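Local coordinates for protein lysine/ornithine decarboxylase (PDB 2PLJ) that decarboxylates lysine and ornithine, probably through a pyridoxal phosphate cofactor, to give the diamines cadaverine and putrescine, at residues V166-R171 and I206-L211. Numbering follows the deposited sequence.
Sequences VELLVR and IRIKGL
With CG of E167 tucked between its backbone N and carbonyl carbon (chi1 53°) and the rest of the chain extended, the carboxylate reaches both R207, whose CG lies anti to N (chi1 172°), and K209, whose chain bends only at its last torsion. The setting is two neighbouring parallel strands of the beta/alpha barrel, joined by a beta-alpha-beta crossover through helix 191-203, and it illustrates how a beta bulge is accommodated. L168 pairs with I208 but L169 with G210, so K209 is the extra residue. Both K209 N (2.7 Å) and, weakly, G210 N (3.3 Å) donate to the one acceptor L168 O. At G210 the backbone takes angles at which a CB would press against the carbonyl O of K209, a conformation suited to glycine. Regular pairing flanks the bulge: L168 N to R207 O at 3.0 Å and V170 N to G210 O at 2.9 Å. On the side facing helix 191-203, V170 CG2 meets I208 CG2 at 4.1 Å, while I197 and I198 of the helix pack on V170. At the far end of the strand, R171 touches the bound pyridoxyl-putrescine adduct. Near the strand starts, a water bridges V166 O and R207 N. The salt-bridge network divides the carboxylate: K209 NZ meets E167 OE2 from above the carboxylate plane, whereas R207 NE gives a nearly straight bond (165°) to the anti lone pair of E167 OE1, 2.7 Å away.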
ATOM      1  N   VAL A 166       9.032  17.842  28.983  1.00 16.96           N
ATOM      2  CA  VAL A 166       9.649  16.844  28.108  1.00 16.02           C
ATOM      3  C   VAL A 166      11.122  16.543  28.443  1.00 16.27           C
ATOM      4  O   VAL A 166      11.824  17.372  29.050  1.00 15.27           O
ATOM      5  CB  VAL A 166       9.565  17.283  26.601  1.00 16.65           C
ATOM      6  CG1 VAL A 166       8.097  17.541  26.174  1.00 18.01           C
ATOM      7  CG2 VAL A 166      10.469  18.486  26.326  1.00 16.87           C
ATOM      8  N   GLU A 167      11.585  15.364  28.024  1.00 14.95           N
ATOM      9  CA  GLU A 167      13.024  15.113  27.919  1.00 16.23           C
ATOM     10  C   GLU A 167      13.274  14.500  26.541  1.00 14.81           C
ATOM     11  O   GLU A 167      12.467  13.717  26.054  1.00 14.43           O
ATOM     12  CB  GLU A 167      13.552  14.208  29.035  1.00 16.78           C
ATOM     13  CG  GLU A 167      12.807  12.884  29.183  1.00 17.87           C
ATOM     14  CD  GLU A 167      13.311  12.013  30.342  1.00 20.08           C
ATOM     15  OE1 GLU A 167      14.222  12.446  31.079  1.00 24.05           O
ATOM     16  OE2 GLU A 167      12.773  10.901  30.523  1.00 23.98           O
ATOM     17  N   LEU A 168      14.374  14.891  25.913  1.00 13.37           N
ATOM     18  CA  LEU A 168      14.583  14.561  24.493  1.00 13.31           C
ATOM     19  C   LEU A 168      15.752  13.594  24.266  1.00 13.24           C
ATOM     20  O   LEU A 168      16.807  13.688  24.927  1.00 13.87           O
ATOM     21  CB  LEU A 168      14.868  15.859  23.716  1.00 12.80           C
ATOM     22  CG  LEU A 168      13.808  16.971  23.832  1.00 13.36           C
ATOM     23  CD1 LEU A 168      14.250  18.156  23.014  1.00 14.01           C
ATOM     24  CD2 LEU A 168      12.447  16.430  23.365  1.00 14.44           C
ATOM     25  N   LEU A 169      15.569  12.694  23.302  1.00 12.47           N
ATOM     26  CA  LEU A 169      16.664  11.892  22.759  1.00 11.73           C
ATOM     27  C   LEU A 169      17.116  12.567  21.472  1.00 12.56           C
ATOM     28  O   LEU A 169      16.272  12.912  20.619  1.00 14.79           O
ATOM     29  CB  LEU A 169      16.203  10.456  22.456  1.00 12.18           C
ATOM     30  CG  LEU A 169      15.840   9.602  23.679  1.00 12.54           C
ATOM     31  CD1 LEU A 169      15.050   8.334  23.247  1.00 15.25           C
ATOM     32  CD2 LEU A 169      17.084   9.243  24.487  1.00 14.34           C
ATOM     33  N   VAL A 170      18.430  12.731  21.312  1.00 12.92           N
ATOM     34  CA  VAL A 170      18.975  13.327  20.091  1.00 12.51           C
ATOM     35  C   VAL A 170      19.415  12.190  19.186  1.00 12.92           C
ATOM     36  O   VAL A 170      20.242  11.378  19.586  1.00 13.13           O
ATOM     37  CB  VAL A 170      20.189  14.272  20.370  1.00 12.37           C
ATOM     38  CG1 VAL A 170      20.650  14.873  19.050  1.00 12.48           C
ATOM     39  CG2 VAL A 170      19.773  15.370  21.358  1.00 14.08           C
ATOM     40  N   ARG A 171      18.821  12.112  17.992  1.00 12.44           N
ATOM     41  CA  ARG A 171      19.045  10.982  17.114  1.00 12.84           C
ATOM     42  C   ARG A 171      20.203  11.314  16.174  1.00 14.04           C
ATOM     43  O   ARG A 171      20.172  12.353  15.495  1.00 13.91           O
ATOM     44  CB  ARG A 171      17.793  10.658  16.289  1.00 12.27           C
ATOM     45  CG  ARG A 171      18.067   9.517  15.289  1.00 12.61           C
ATOM     46  CD  ARG A 171      16.764   8.984  14.736  1.00 12.99           C
ATOM     47  NE  ARG A 171      17.000   8.074  13.622  1.00 14.40           N
ATOM     48  CZ  ARG A 171      16.035   7.451  12.927  1.00 14.31           C
ATOM     49  NH1 ARG A 171      14.750   7.560  13.270  1.00 14.46           N
ATOM     50  NH2 ARG A 171      16.367   6.684  11.879  1.00 16.34           N
ATOM     51  N   ILE A 206      15.954  23.116  27.931  1.00 15.12           N
ATOM     52  CA  ILE A 206      15.242  21.901  27.474  1.00 15.03           C
ATOM     53  C   ILE A 206      16.107  20.714  27.859  1.00 14.88           C
ATOM     54  O   ILE A 206      17.285  20.682  27.518  1.00 14.72           O
ATOM     55  CB  ILE A 206      14.971  21.906  25.947  1.00 14.35           C
ATOM     56  CG1 ILE A 206      14.074  23.099  25.567  1.00 14.55           C
ATOM     57  CG2 ILE A 206      14.419  20.504  25.477  1.00 16.02           C
ATOM     58  CD1 ILE A 206      14.023  23.387  24.040  1.00 13.85           C
ATOM     59  N   ARG A 207      15.522  19.761  28.591  1.00 15.46           N
ATOM     60  CA  ARG A 207      16.251  18.595  29.086  1.00 16.55           C
ATOM     61  C   ARG A 207      16.573  17.616  27.960  1.00 16.39           C
ATOM     62  O   ARG A 207      15.694  17.258  27.164  1.00 15.40           O
ATOM     63  CB  ARG A 207      15.432  17.879  30.165  1.00 16.79           C
ATOM     64  CG  ARG A 207      16.023  16.526  30.604  1.00 20.47           C
ATOM     65  CD  ARG A 207      15.340  15.934  31.844  1.00 21.08           C
ATOM     66  NE  ARG A 207      15.676  14.513  31.989  1.00 26.50           N
ATOM     67  CZ  ARG A 207      16.821  14.061  32.506  1.00 29.69           C
ATOM     68  NH1 ARG A 207      17.740  14.917  32.953  1.00 30.84           N
ATOM     69  NH2 ARG A 207      17.046  12.753  32.579  1.00 30.82           N
ATOM     70  N   ILE A 208      17.828  17.180  27.925  1.00 16.29           N
ATOM     71  CA  ILE A 208      18.239  16.102  27.019  1.00 16.09           C
ATOM     72  C   ILE A 208      18.378  14.810  27.836  1.00 16.32           C
ATOM     73  O   ILE A 208      19.212  14.735  28.767  1.00 17.08           O
ATOM     74  CB  ILE A 208      19.567  16.437  26.278  1.00 16.53           C
ATOM     75  CG1 ILE A 208      19.449  17.737  25.440  1.00 16.11           C
ATOM     76  CG2 ILE A 208      20.016  15.235  25.421  1.00 15.26           C
ATOM     77  CD1 ILE A 208      18.299  17.767  24.427  1.00 14.46           C
ATOM     78  N   LYS A 209      17.562  13.816  27.488  1.00 16.11           N
ATOM     79  CA  LYS A 209      17.582  12.483  28.099  1.00 16.50           C
ATOM     80  C   LYS A 209      18.821  11.711  27.631  1.00 15.96           C
ATOM     81  O   LYS A 209      19.460  11.025  28.413  1.00 16.25           O
ATOM     82  CB  LYS A 209      16.323  11.702  27.720  1.00 17.19           C
ATOM     83  CG  LYS A 209      16.196  10.381  28.463  1.00 19.33           C
ATOM     84  CD  LYS A 209      14.900   9.653  28.111  1.00 19.27           C
ATOM     85  CE  LYS A 209      14.768   8.351  28.915  1.00 22.54           C
ATOM     86  NZ  LYS A 209      14.430   8.655  30.344  1.00 23.44           N
ATOM     87  N   GLY A 210      19.182  11.854  26.359  1.00 15.19           N
ATOM     88  CA  GLY A 210      20.329  11.110  25.856  1.00 14.69           C
ATOM     89  C   GLY A 210      20.365  11.092  24.339  1.00 14.77           C
ATOM     90  O   GLY A 210      19.883  12.035  23.695  1.00 14.79           O
ATOM     91  N   LEU A 211      20.931  10.009  23.795  1.00 14.32           N
ATOM     92  CA  LEU A 211      21.140   9.846  22.352  1.00 14.32           C
ATOM     93  C   LEU A 211      20.406   8.616  21.830  1.00 14.88           C
ATOM     94  O   LEU A 211      20.148   7.664  22.578  1.00 16.22           O
ATOM     95  CB  LEU A 211      22.631   9.692  22.027  1.00 14.52           C
ATOM     96  CG  LEU A 211      23.593  10.764  22.553  1.00 14.62           C
ATOM     97  CD1 LEU A 211      25.048  10.441  22.114  1.00 15.72           C
ATOM     98  CD2 LEU A 211      23.190  12.122  22.042  1.00 16.10           C
TER
HETATM   99  O   HOH W   1      12.801  19.910  28.793  1.00 28.63           O